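Chaperone SycD (Chlamydia pneumoniae, PDB 4NRH) forms a complex with CopN and probably acts as a type III secretion chaperone of the LcrH/SycD family in directing translocator secretion. Local coordinates at residues D[152-157]-D[169-174]; D[103-108]-D[131-136]; D[96-101]-D[125-130]; D[137-140]-D[146-149]. One frame throughout, in Å; residues are numbered along the deposited sequence.

Interaction 1. Residues D[152-157]-D[169-174]; sequences EMAWVR and EEILDI
Met153 O, on the helix that sets Ala154 and Trp155 against Ile171, takes two bonds from Arg157. Arg157 NH1 reaches Met153 O at 2.9 Å, with an N-H...O angle of 150°. The backbone N of Arg157 adds a weak bond to the same oxygen. A second guanidinium nitrogen, NH2, forms a salt bridge with Asp125 OD1, so this arginine ties its helix to the chain ahead of helix 129-140.

The contact itself is apolar. It joins helix 147-158 to the last helix, 165-174, in an all-helical TPR-family fold. The segment axes approach to 10.4 Å and run roughly antiparallel, at 138°. Trp155 is the main bridge. Its CG stands anti to the backbone N (chi1 172°), and the six-membered part of the indole extends over to the second helix. Trp155 CE3 meets Ile171 CG2 at 3.7 Å, and Trp155 CH2 meets Leu172 CD2 at 3.7 Å. Both methyls come obliquely to the ring. Ile171 CD1 lies against the tryptophan backbone, 3.7 Å from Trp155 CA. Arg175 adds a cation-pi contact to the indole. With no hydrogen bond between the segments, the contact rests on apolar packing, and Arg175, which pairs with Glu152, probably adds a charged link.

Interaction 2. Residues D[103-108]-D[131-136]; sequences SLHMSE and HYYAYI
His105 and Ile136 make the closest contact between segments 103-108 and 131-136, on helices 94-106 and 129-140. The first of these helices lies in a tetratricopeptide repeat. The two are not consecutive, since helix 110-123 comes between them in the chain. The contact is small, with 105 Å² buried in all.

The touching groups meet by van der Waals packing. Ile136 CG2 sits at the edge of the imidazole, near its plane, 3.7 Å from His105 CE1 and 3.9 Å from His105 NE2. The two side chains cross at about a right angle. A chi1 of -172° turns the imidazole away from the backbone N and across to the other helix. Tyr133 adds a looser, oblique contact, with its CD1 4.3 Å from His105 CE1. Within helix 129-140, Tyr132 CD2 lies over the centre of one face of the Tyr133 ring, 4.3 Å above its plane.

Polar bonds lie beside this packing and not across it. His105 ND1 bonds to Tyr117 OH of the intervening helix, which should help fix the turn of the ring. Helix 94-106 closes in a Schellman motif, where Glu108 takes positive phi (62°) and Glu108 N bonds His105 O at 3.0 Å. One turn back, Ser107 OG donates to Ser103 O at 2.9 Å.

Interaction 3. Residues D[96-101]-D[125-130]; sequences FWFSLG and DKDPYP
The Phe98 ring meets Pro130 on one face and Tyr129 at its edge. Pro130 CG lies 4.3 Å above the ring plane, displaced toward the rim. Tyr129 CB lies near the plane, 4.1 Å from Phe98 CZ. The contact belongs to the tetratricopeptide-repeat fold. It sets helix 94-106 against the turn that leads into helix 129-140.

Phe98 is the one residue of its segment that reaches across. Its chi1 of -153° swings the ring to the side of CA remote from the backbone N, and the ring reaches toward the second segment, CZ foremost. CZ also comes within 4.1 Å of Pro130 N, a nitrogen with no hydrogen to donate. The approach there is oblique. Asp127 OD2 comes within 4.3 Å of Phe98 CE2, again obliquely. Arg124 pairs with this carboxylate oxygen in a salt bridge and also touches the Phe98 side chain, so charge and ring share a neighbour.

Asp127 shapes the turn that Phe98 packs on. Its other oxygen, OD1, lies at the edge of the Tyr129 ring, in its plane, and caps the incoming helix. Tyr129 N donates to Asp127 OD1 at 3.1 Å and 156°, meeting that oxygen from above the carboxylate plane, 55° out of it.

Interaction 4. Residues D[137-140]-D[146-149]; sequences CYTL and EAEK
Tyr138 and Glu146 lie side by side and point the same way. They close a helical hairpin of the TPR-like fold, in which helix 129-140 turns back through a short linker into helix 147-158.

Glu146 covers one face of the Tyr138 ring. Its CB stands 3.3 Å from the ring centroid and only 1° off the normal, a nearly central CH-pi contact. Tyr138 CG sits anti to the carbonyl carbon (chi1 -78°), which places the ring beside Glu146. The glutamate chain bends at chi2, and its carboxylate plane is turned 71° from the ring. Glu146 OE2 forms a salt bridge with Lys149 NZ at 3.5 Å, long for a hydrogen bond. The backbone is close as well, with Glu146 O 3.4 Å from Tyr138 CD2.

Ala147 sits where the two helix ends meet. Its small side chain is consistent with the close backbones, with Tyr138 CA and Ala147 CA 4.8 Å apart. Tyr138 CB packs on Ala147 CB at 3.6 Å. Leu114 of helix 110-123 also touches Tyr138. Thr139 borders the same methyl of Ala147. Thr139 OG1 is hydrogen-bonded back to Tyr135 O, and that hydroxyl oxygen lies 3.7 Å from Ala147 CB.

The four contacts lie along one array of helices. Interactions 2 and 3 skip over helix 110-123. Both pair helix 94-106 with helix 129-140, and their centres are about 10 Å apart. Their segments alternate along the chain, and Tyr133 touches Phe98 between them. Interaction 4 follows, with its centre about 10 Å from that of interaction 2, and turns helix 129-140 into helix 147-158. Interaction 1 comes last and adds helix 165-174. Its centre is about 13 Å from that of interaction 4 and about 16 Å from those of interactions 2 and 3. His131 and Pro128 pack against segment 152-157. Helix 129-140 thus links the repeat region to the C-terminal helices as one stacked scaffold.

Interaction 1. Residues D[152-157]-D[169-174]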
loop_
_atom_site.group_PDB
_atom_site.type_symbol
_atom_site.label_atom_id
_atom_site.label_comp_id
_atom_site.label_asym_id
_atom_site.label_seq_id
_atom_site.Cartn_x
_atom_site.Cartn_y
_atom_site.Cartn_z
ATOM N N GLU D 152 27.682 32.219 -5.036
ATOM C CA GLU D 152 27.314 33.591 -4.708
ATOM C C GLU D 152 26.216 33.642 -3.647
ATOM O O GLU D 152 26.248 34.487 -2.753
ATOM C CB GLU D 152 26.863 34.340 -5.965
ATOM C CG GLU D 152 26.243 35.705 -5.699
ATOM C CD GLU D 152 27.262 36.748 -5.275
ATOM O OE1 GLU D 152 26.845 37.855 -4.874
ATOM O OE2 GLU D 152 28.478 36.467 -5.344
ATOM N N MET D 153 25.251 32.732 -3.747
ATOM C CA MET D 153 24.152 32.674 -2.789
ATOM C C MET D 153 24.666 32.329 -1.398
ATOM O O MET D 153 24.188 32.866 -0.398
ATOM C CB MET D 153 23.099 31.657 -3.228
ATOM C CG MET D 153 21.957 32.260 -4.026
ATOM S SD MET D 153 20.929 31.015 -4.825
ATOM C CE MET D 153 19.908 32.046 -5.876
ATOM N N ALA D 154 25.640 31.427 -1.339
ATOM C CA ALA D 154 26.302 31.102 -0.083
ATOM C C ALA D 154 27.068 32.317 0.424
ATOM O O ALA D 154 27.016 32.647 1.606
ATOM C CB ALA D 154 27.233 29.914 -0.259
ATOM N N TRP D 155 27.773 32.977 -0.492
ATOM C CA TRP D 155 28.581 34.152 -0.179
ATOM C C TRP D 155 27.773 35.267 0.481
ATOM O O TRP D 155 28.200 35.840 1.484
ATOM C CB TRP D 155 29.248 34.682 -1.451
ATOM C CG TRP D 155 29.935 35.998 -1.265
ATOM C CD1 TRP D 155 29.564 37.197 -1.800
ATOM C CD2 TRP D 155 31.112 36.252 -0.489
ATOM N NE1 TRP D 155 30.438 38.182 -1.407
ATOM C CE2 TRP D 155 31.397 37.628 -0.601
ATOM C CE3 TRP D 155 31.953 35.450 0.289
ATOM C CZ2 TRP D 155 32.485 38.218 0.036
ATOM C CZ3 TRP D 155 33.033 36.039 0.920
ATOM C CH2 TRP D 155 33.290 37.410 0.790
ATOM N N VAL D 156 26.617 35.581 -0.099
ATOM C CA VAL D 156 25.744 36.629 0.422
ATOM C C VAL D 156 25.334 36.333 1.862
ATOM O O VAL D 156 25.344 37.218 2.720
ATOM C CB VAL D 156 24.480 36.788 -0.453
ATOM C CG1 VAL D 156 23.435 37.637 0.255
ATOM C CG2 VAL D 156 24.843 37.397 -1.799
ATOM N N ARG D 157 24.989 35.077 2.119
ATOM C CA ARG D 157 24.539 34.650 3.438
ATOM C C ARG D 157 25.696 34.445 4.416
ATOM O O ARG D 157 25.497 34.474 5.631
ATOM C CB ARG D 157 23.725 33.361 3.317
ATOM C CG ARG D 157 22.373 33.552 2.649
ATOM C CD ARG D 157 21.926 32.291 1.926
ATOM N NE ARG D 157 20.609 32.450 1.314
ATOM C CZ ARG D 157 20.393 33.042 0.144
ATOM N NH1 ARG D 157 21.408 33.535 -0.551
ATOM N NH2 ARG D 157 19.159 33.141 -0.333
ATOM N N GLU D 169 35.771 32.671 4.691
ATOM C CA GLU D 169 37.192 32.542 4.382
ATOM C C GLU D 169 37.404 31.623 3.183
ATOM O O GLU D 169 38.172 31.937 2.274
ATOM C CB GLU D 169 37.961 32.008 5.593
ATOM C CG GLU D 169 37.895 32.894 6.828
ATOM C CD GLU D 169 38.819 34.093 6.743
ATOM O OE1 GLU D 169 39.611 34.174 5.781
ATOM O OE2 GLU D 169 38.755 34.956 7.644
ATOM N N GLU D 170 36.719 30.482 3.198
ATOM C CA GLU D 170 36.840 29.482 2.143
ATOM C C GLU D 170 36.441 30.016 0.769
ATOM O O GLU D 170 37.129 29.769 -0.220
ATOM C CB GLU D 170 35.995 28.253 2.484
ATOM C CG GLU D 170 36.081 27.132 1.459
ATOM C CD GLU D 170 37.443 26.464 1.436
ATOM O OE1 GLU D 170 38.189 26.589 2.430
ATOM O OE2 GLU D 170 37.767 25.810 0.422
ATOM N N ILE D 171 35.335 30.753 0.715
ATOM C CA ILE D 171 34.833 31.287 -0.548
ATOM C C ILE D 171 35.815 32.304 -1.123
ATOM O O ILE D 171 36.032 32.356 -2.336
ATOM C CB ILE D 171 33.444 31.937 -0.375
ATOM C CG1 ILE D 171 32.439 30.905 0.140
ATOM C CG2 ILE D 171 32.962 32.541 -1.686
ATOM C CD1 ILE D 171 31.035 31.441 0.305
ATOM N N LEU D 172 36.413 33.102 -0.244
ATOM C CA LEU D 172 37.487 34.008 -0.636
ATOM C C LEU D 172 38.667 33.217 -1.194
ATOM O O LEU D 172 39.264 33.598 -2.202
ATOM C CB LEU D 172 37.938 34.864 0.548
ATOM C CG LEU D 172 36.979 35.963 1.006
ATOM C CD1 LEU D 172 37.443 36.567 2.323
ATOM C CD2 LEU D 172 36.843 37.037 -0.062
ATOM N N ASP D 173 38.995 32.116 -0.524
ATOM C CA ASP D 173 40.104 31.259 -0.929
ATOM C C ASP D 173 39.833 30.602 -2.281
ATOM O O ASP D 173 40.751 30.396 -3.076
ATOM C CB ASP D 173 40.363 30.188 0.134
ATOM C CG ASP D 173 41.622 29.391 -0.136
ATOM O OD1 ASP D 173 42.560 29.942 -0.750
ATOM O OD2 ASP D 173 41.674 28.208 0.263
ATOM N N ILE D 174 38.570 30.269 -2.528
ATOM C CA ILE D 174 38.160 29.685 -3.801
ATOM C C ILE D 174 38.314 30.690 -4.940
ATOM O O ILE D 174 38.794 30.351 -6.023
ATOM C CB ILE D 174 36.696 29.195 -3.747
ATOM C CG1 ILE D 174 36.562 28.014 -2.784
ATOM C CG2 ILE D 174 36.204 28.804 -5.134
ATOM C CD1 ILE D 174 35.181 27.400 -2.761
#

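Interaction 2. Residues D[103-108]-D[131-136]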
loop_
_atom_site.group_PDB
_atom_site.type_symbol
_atom_site.label_atom_id
_atom_site.label_comp_id
_atom_site.label_asym_id
_atom_site.label_seq_id
_atom_site.Cartn_x
_atom_site.Cartn_y
_atom_site.Cartn_z
ATOM N N SER D 103 23.962 12.408 2.713
ATOM C CA SER D 103 24.046 10.969 2.491
ATOM C C SER D 103 24.090 10.638 1.003
ATOM O O SER D 103 24.873 9.792 0.569
ATOM C CB SER D 103 22.866 10.259 3.155
ATOM O OG SER D 103 22.937 10.364 4.567
ATOM N N LEU D 104 23.244 11.310 0.227
ATOM C CA LEU D 104 23.249 11.163 -1.224
ATOM C C LEU D 104 24.562 11.670 -1.812
ATOM O O LEU D 104 25.090 11.097 -2.766
ATOM C CB LEU D 104 22.066 11.909 -1.847
ATOM C CG LEU D 104 20.669 11.373 -1.523
ATOM C CD1 LEU D 104 19.606 12.408 -1.859
ATOM C CD2 LEU D 104 20.407 10.069 -2.264
ATOM N N HIS D 105 25.075 12.755 -1.238
ATOM C CA HIS D 105 26.354 13.329 -1.645
ATOM C C HIS D 105 27.476 12.304 -1.485
ATOM O O HIS D 105 28.255 12.072 -2.410
ATOM C CB HIS D 105 26.650 14.592 -0.825
ATOM C CG HIS D 105 27.848 15.364 -1.291
ATOM N ND1 HIS D 105 28.029 16.697 -0.989
ATOM C CD2 HIS D 105 28.920 14.999 -2.033
ATOM C CE1 HIS D 105 29.161 17.119 -1.524
ATOM N NE2 HIS D 105 29.722 16.107 -2.163
ATOM N N MET D 106 27.548 11.691 -0.306
ATOM C CA MET D 106 28.562 10.680 -0.026
ATOM C C MET D 106 28.365 9.434 -0.887
ATOM O O MET D 106 29.307 8.680 -1.126
ATOM C CB MET D 106 28.541 10.299 1.456
ATOM C CG MET D 106 28.892 11.438 2.401
ATOM S SD MET D 106 30.520 12.142 2.081
ATOM C CE MET D 106 31.563 10.697 2.269
ATOM N N SER D 107 27.135 9.224 -1.348
ATOM C CA SER D 107 26.813 8.087 -2.203
ATOM C C SER D 107 27.032 8.418 -3.675
ATOM O O SER D 107 26.787 7.584 -4.548
ATOM C CB SER D 107 25.367 7.642 -1.979
ATOM O OG SER D 107 25.180 7.153 -0.663
ATOM N N GLU D 108 27.478 9.646 -3.935
ATOM C CA GLU D 108 27.721 10.145 -5.289
ATOM C C GLU D 108 26.442 10.167 -6.122
ATOM O O GLU D 108 26.486 10.053 -7.346
ATOM C CB GLU D 108 28.803 9.324 -5.999
ATOM C CG GLU D 108 30.179 9.423 -5.360
ATOM C CD GLU D 108 31.227 8.621 -6.104
ATOM O OE1 GLU D 108 31.038 8.367 -7.313
ATOM O OE2 GLU D 108 32.247 8.254 -5.484
ATOM N N HIS D 131 23.775 25.990 0.166
ATOM C CA HIS D 131 24.202 26.530 -1.120
ATOM C C HIS D 131 25.640 26.141 -1.454
ATOM O O HIS D 131 25.957 25.849 -2.606
ATOM C CB HIS D 131 24.056 28.054 -1.130
ATOM C CG HIS D 131 22.652 28.526 -0.914
ATOM N ND1 HIS D 131 21.695 28.495 -1.905
ATOM C CD2 HIS D 131 22.041 29.031 0.183
ATOM C CE1 HIS D 131 20.556 28.964 -1.429
ATOM N NE2 HIS D 131 20.738 29.296 -0.164
ATOM N N TYR D 132 26.505 26.144 -0.443
ATOM C CA TYR D 132 27.907 25.777 -0.634
ATOM C C TYR D 132 28.063 24.328 -1.084
ATOM O O TYR D 132 28.866 24.028 -1.968
ATOM C CB TYR D 132 28.707 26.005 0.651
ATOM C CG TYR D 132 30.128 25.489 0.572
ATOM C CD1 TYR D 132 31.082 26.146 -0.195
ATOM C CD2 TYR D 132 30.515 24.347 1.262
ATOM C CE1 TYR D 132 32.382 25.680 -0.273
ATOM C CE2 TYR D 132 31.813 23.874 1.190
ATOM C CZ TYR D 132 32.742 24.544 0.421
ATOM O OH TYR D 132 34.035 24.080 0.344
ATOM N N TYR D 133 27.302 23.431 -0.466
ATOM C CA TYR D 133 27.352 22.019 -0.828
ATOM C C TYR D 133 26.690 21.779 -2.180
ATOM O O TYR D 133 26.999 20.806 -2.868
ATOM C CB TYR D 133 26.699 21.162 0.258
ATOM C CG TYR D 133 27.575 20.999 1.478
ATOM C CD1 TYR D 133 28.755 20.269 1.414
ATOM C CD2 TYR D 133 27.234 21.588 2.689
ATOM C CE1 TYR D 133 29.566 20.122 2.522
ATOM C CE2 TYR D 133 28.039 21.447 3.803
ATOM C CZ TYR D 133 29.204 20.713 3.714
ATOM O OH TYR D 133 30.009 20.569 4.820
ATOM N N ALA D 134 25.773 22.668 -2.554
ATOM C CA ALA D 134 25.211 22.654 -3.898
ATOM C C ALA D 134 26.290 23.039 -4.904
ATOM O O ALA D 134 26.383 22.458 -5.985
ATOM C CB ALA D 134 24.021 23.598 -3.996
ATOM N N TYR D 135 27.106 24.022 -4.531
ATOM C CA TYR D 135 28.238 24.455 -5.345
ATOM C C TYR D 135 29.206 23.303 -5.596
ATOM O O TYR D 135 29.647 23.088 -6.726
ATOM C CB TYR D 135 28.962 25.629 -4.674
ATOM C CG TYR D 135 30.450 25.693 -4.952
ATOM C CD1 TYR D 135 30.935 26.261 -6.123
ATOM C CD2 TYR D 135 31.369 25.203 -4.032
ATOM C CE1 TYR D 135 32.293 26.326 -6.375
ATOM C CE2 TYR D 135 32.728 25.261 -4.277
ATOM C CZ TYR D 135 33.184 25.825 -5.449
ATOM O OH TYR D 135 34.537 25.889 -5.697
ATOM N N ILE D 136 29.544 22.576 -4.535
ATOM C CA ILE D 136 30.414 21.411 -4.642
ATOM C C ILE D 136 29.849 20.379 -5.617
ATOM O O ILE D 136 30.557 19.887 -6.493
ATOM C CB ILE D 136 30.632 20.742 -3.268
ATOM C CG1 ILE D 136 31.423 21.666 -2.340
ATOM C CG2 ILE D 136 31.352 19.413 -3.425
ATOM C CD1 ILE D 136 31.716 21.057 -0.986
#

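Interaction 3. Residues D[96-101]-D[125-130]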
loop_
_atom_site.group_PDB
_atom_site.type_symbol
_atom_site.label_atom_id
_atom_site.label_comp_id
_atom_site.label_asym_id
_atom_site.label_seq_id
_atom_site.Cartn_x
_atom_site.Cartn_y
_atom_site.Cartn_z
ATOM N N PHE D 96 16.387 17.240 8.182
ATOM C CA PHE D 96 16.053 15.964 7.553
ATOM C C PHE D 96 16.531 15.963 6.104
ATOM O O PHE D 96 17.190 15.027 5.655
ATOM C CB PHE D 96 14.547 15.688 7.603
ATOM C CG PHE D 96 14.015 15.412 8.984
ATOM C CD1 PHE D 96 14.868 15.297 10.071
ATOM C CD2 PHE D 96 12.652 15.254 9.190
ATOM C CE1 PHE D 96 14.373 15.043 11.337
ATOM C CE2 PHE D 96 12.151 14.999 10.454
ATOM C CZ PHE D 96 13.013 14.893 11.528
ATOM N N TRP D 97 16.192 17.027 5.384
ATOM C CA TRP D 97 16.626 17.203 4.003
ATOM C C TRP D 97 18.142 17.342 3.887
ATOM O O TRP D 97 18.749 16.841 2.941
ATOM C CB TRP D 97 15.954 18.431 3.390
ATOM C CG TRP D 97 14.527 18.224 2.992
ATOM C CD1 TRP D 97 13.417 18.608 3.685
ATOM C CD2 TRP D 97 14.056 17.610 1.788
ATOM N NE1 TRP D 97 12.283 18.260 2.993
ATOM C CE2 TRP D 97 12.648 17.644 1.824
ATOM C CE3 TRP D 97 14.687 17.028 0.684
ATOM C CZ2 TRP D 97 11.862 17.125 0.798
ATOM C CZ3 TRP D 97 13.906 16.509 -0.331
ATOM C CH2 TRP D 97 12.509 16.559 -0.267
ATOM N N PHE D 98 18.746 18.030 4.852
ATOM C CA PHE D 98 20.179 18.298 4.817
ATOM C C PHE D 98 20.967 17.005 4.991
ATOM O O PHE D 98 21.926 16.746 4.265
ATOM C CB PHE D 98 20.567 19.306 5.902
ATOM C CG PHE D 98 21.790 20.118 5.572
ATOM C CD1 PHE D 98 22.486 19.907 4.392
ATOM C CD2 PHE D 98 22.245 21.091 6.446
ATOM C CE1 PHE D 98 23.610 20.653 4.089
ATOM C CE2 PHE D 98 23.369 21.841 6.149
ATOM C CZ PHE D 98 24.051 21.622 4.970
ATOM N N SER D 99 20.553 16.197 5.961
ATOM C CA SER D 99 21.190 14.912 6.209
ATOM C C SER D 99 20.934 13.943 5.059
ATOM O O SER D 99 21.775 13.099 4.749
ATOM C CB SER D 99 20.696 14.317 7.528
ATOM O OG SER D 99 21.102 15.114 8.628
ATOM N N LEU D 100 19.767 14.065 4.432
ATOM C CA LEU D 100 19.451 13.268 3.253
ATOM C C LEU D 100 20.374 13.663 2.105
ATOM O O LEU D 100 20.890 12.809 1.385
ATOM C CB LEU D 100 17.985 13.447 2.849
ATOM C CG LEU D 100 17.557 12.815 1.522
ATOM C CD1 LEU D 100 17.886 11.327 1.494
ATOM C CD2 LEU D 100 16.075 13.045 1.262
ATOM N N GLY D 101 20.575 14.968 1.946
ATOM C CA GLY D 101 21.454 15.493 0.918
ATOM C C GLY D 101 22.892 15.052 1.101
ATOM O O GLY D 101 23.560 14.668 0.142
ATOM N N ASP D 125 16.534 29.742 4.869
ATOM C CA ASP D 125 17.073 30.769 3.976
ATOM C C ASP D 125 18.393 31.397 4.433
ATOM O O ASP D 125 19.233 31.746 3.604
ATOM C CB ASP D 125 16.032 31.878 3.785
ATOM C CG ASP D 125 16.350 32.778 2.606
ATOM O OD1 ASP D 125 17.088 32.335 1.700
ATOM O OD2 ASP D 125 15.865 33.928 2.588
ATOM N N LYS D 126 18.574 31.546 5.740
ATOM C CA LYS D 126 19.744 32.251 6.263
ATOM C C LYS D 126 21.037 31.440 6.176
ATOM O O LYS D 126 22.130 32.003 6.215
ATOM C CB LYS D 126 19.501 32.671 7.715
ATOM C CG LYS D 126 18.394 33.701 7.886
ATOM C CD LYS D 126 18.157 34.023 9.352
ATOM C CE LYS D 126 17.050 35.051 9.522
ATOM N NZ LYS D 126 16.711 35.277 10.955
ATOM N N ASP D 127 20.908 30.123 6.060
ATOM C CA ASP D 127 22.066 29.231 6.053
ATOM C C ASP D 127 22.767 29.225 4.694
ATOM O O ASP D 127 22.156 28.892 3.679
ATOM C CB ASP D 127 21.634 27.813 6.429
ATOM C CG ASP D 127 22.791 26.939 6.877
ATOM O OD1 ASP D 127 23.959 27.347 6.714
ATOM O OD2 ASP D 127 22.531 25.831 7.389
ATOM N N PRO D 128 24.058 29.595 4.673
ATOM C CA PRO D 128 24.859 29.566 3.443
ATOM C C PRO D 128 25.307 28.159 3.042
ATOM O O PRO D 128 25.544 27.910 1.860
ATOM C CB PRO D 128 26.072 30.432 3.799
ATOM C CG PRO D 128 26.201 30.294 5.276
ATOM C CD PRO D 128 24.793 30.211 5.792
ATOM N N TYR D 129 25.420 27.261 4.017
ATOM C CA TYR D 129 25.969 25.923 3.783
ATOM C C TYR D 129 25.208 25.027 2.792
ATOM O O TYR D 129 25.845 24.294 2.036
ATOM C CB TYR D 129 26.122 25.190 5.120
ATOM C CG TYR D 129 27.380 25.580 5.862
ATOM C CD1 TYR D 129 28.609 25.039 5.506
ATOM C CD2 TYR D 129 27.345 26.497 6.903
ATOM C CE1 TYR D 129 29.767 25.391 6.171
ATOM C CE2 TYR D 129 28.500 26.858 7.576
ATOM C CZ TYR D 129 29.707 26.301 7.205
ATOM O OH TYR D 129 30.859 26.653 7.869
ATOM N N PRO D 130 23.859 25.050 2.802
ATOM C CA PRO D 130 23.185 24.255 1.767
ATOM C C PRO D 130 23.576 24.689 0.355
ATOM O O PRO D 130 23.692 23.848 -0.538
ATOM C CB PRO D 130 21.700 24.524 2.028
ATOM C CG PRO D 130 21.631 24.856 3.469
ATOM C CD PRO D 130 22.899 25.597 3.778
#

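Interaction 4. Residues D[137-140]-D[146-149]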
loop_
_atom_site.group_PDB
_atom_site.type_symbol
_atom_site.label_atom_id
_atom_site.label_comp_id
_atom_site.label_asym_id
_atom_site.label_seq_id
_atom_site.Cartn_x
_atom_site.Cartn_y
_atom_site.Cartn_z
ATOM N N CYS D 137 28.564 20.072 -5.472
ATOM C CA CYS D 137 27.911 19.076 -6.316
ATOM C C CYS D 137 27.830 19.524 -7.775
ATOM O O CYS D 137 28.068 18.728 -8.684
ATOM C CB CYS D 137 26.511 18.766 -5.785
ATOM S SG CYS D 137 26.491 17.758 -4.284
ATOM N N TYR D 138 27.487 20.791 -7.993
ATOM C CA TYR D 138 27.439 21.353 -9.341
ATOM C C TYR D 138 28.821 21.313 -9.990
ATOM O O TYR D 138 28.946 21.170 -11.206
ATOM C CB TYR D 138 26.918 22.790 -9.311
ATOM C CG TYR D 138 25.419 22.919 -9.160
ATOM C CD1 TYR D 138 24.553 22.123 -9.896
ATOM C CD2 TYR D 138 24.871 23.847 -8.284
ATOM C CE1 TYR D 138 23.181 22.246 -9.763
ATOM C CE2 TYR D 138 23.503 23.976 -8.142
ATOM C CZ TYR D 138 22.663 23.173 -8.882
ATOM O OH TYR D 138 21.299 23.301 -8.742
ATOM N N THR D 139 29.853 21.449 -9.163
ATOM C CA THR D 139 31.236 21.337 -9.609
ATOM C C THR D 139 31.531 19.900 -10.033
ATOM O O THR D 139 32.238 19.658 -11.014
ATOM C CB THR D 139 32.223 21.774 -8.504
ATOM O OG1 THR D 139 32.042 23.167 -8.222
ATOM C CG2 THR D 139 33.664 21.530 -8.932
ATOM N N LEU D 140 30.966 18.951 -9.293
ATOM C CA LEU D 140 31.185 17.529 -9.539
ATOM C C LEU D 140 30.555 17.038 -10.843
ATOM O O LEU D 140 30.868 15.943 -11.308
ATOM C CB LEU D 140 30.656 16.691 -8.370
ATOM C CG LEU D 140 31.693 16.131 -7.389
ATOM C CD1 LEU D 140 33.004 15.814 -8.098
ATOM C CD2 LEU D 140 31.924 17.066 -6.215
ATOM N N GLU D 146 26.008 26.006 -12.715
ATOM C CA GLU D 146 25.128 26.403 -11.622
ATOM C C GLU D 146 25.942 26.553 -10.342
ATOM O O GLU D 146 25.450 27.066 -9.337
ATOM C CB GLU D 146 24.011 25.377 -11.415
ATOM C CG GLU D 146 22.828 25.506 -12.359
ATOM C CD GLU D 146 22.060 26.799 -12.166
ATOM O OE1 GLU D 146 21.812 27.177 -11.001
ATOM O OE2 GLU D 146 21.696 27.432 -13.179
ATOM N N ALA D 147 27.186 26.089 -10.392
ATOM C CA ALA D 147 28.090 26.139 -9.247
ATOM C C ALA D 147 28.365 27.573 -8.803
ATOM O O ALA D 147 28.297 27.879 -7.613
ATOM C CB ALA D 147 29.397 25.433 -9.580
ATOM N N GLU D 148 28.683 28.445 -9.755
ATOM C CA GLU D 148 28.986 29.838 -9.437
ATOM C C GLU D 148 27.777 30.569 -8.856
ATOM O O GLU D 148 27.913 31.340 -7.906
ATOM C CB GLU D 148 29.493 30.577 -10.677
ATOM C CG GLU D 148 30.938 30.271 -11.037
ATOM C CD GLU D 148 31.913 30.757 -9.979
ATOM O OE1 GLU D 148 31.626 31.785 -9.329
ATOM O OE2 GLU D 148 32.969 30.114 -9.800
ATOM N N LYS D 149 26.602 30.329 -9.429
ATOM C CA LYS D 149 25.374 30.944 -8.936
ATOM C C LYS D 149 25.083 30.524 -7.498
ATOM O O LYS D 149 24.628 31.327 -6.683
ATOM C CB LYS D 149 24.189 30.583 -9.835
ATOM C CG LYS D 149 22.896 31.284 -9.454
ATOM C CD LYS D 149 21.709 30.733 -10.226
ATOM C CE LYS D 149 21.842 31.005 -11.716
ATOM N NZ LYS D 149 20.606 30.633 -12.459
#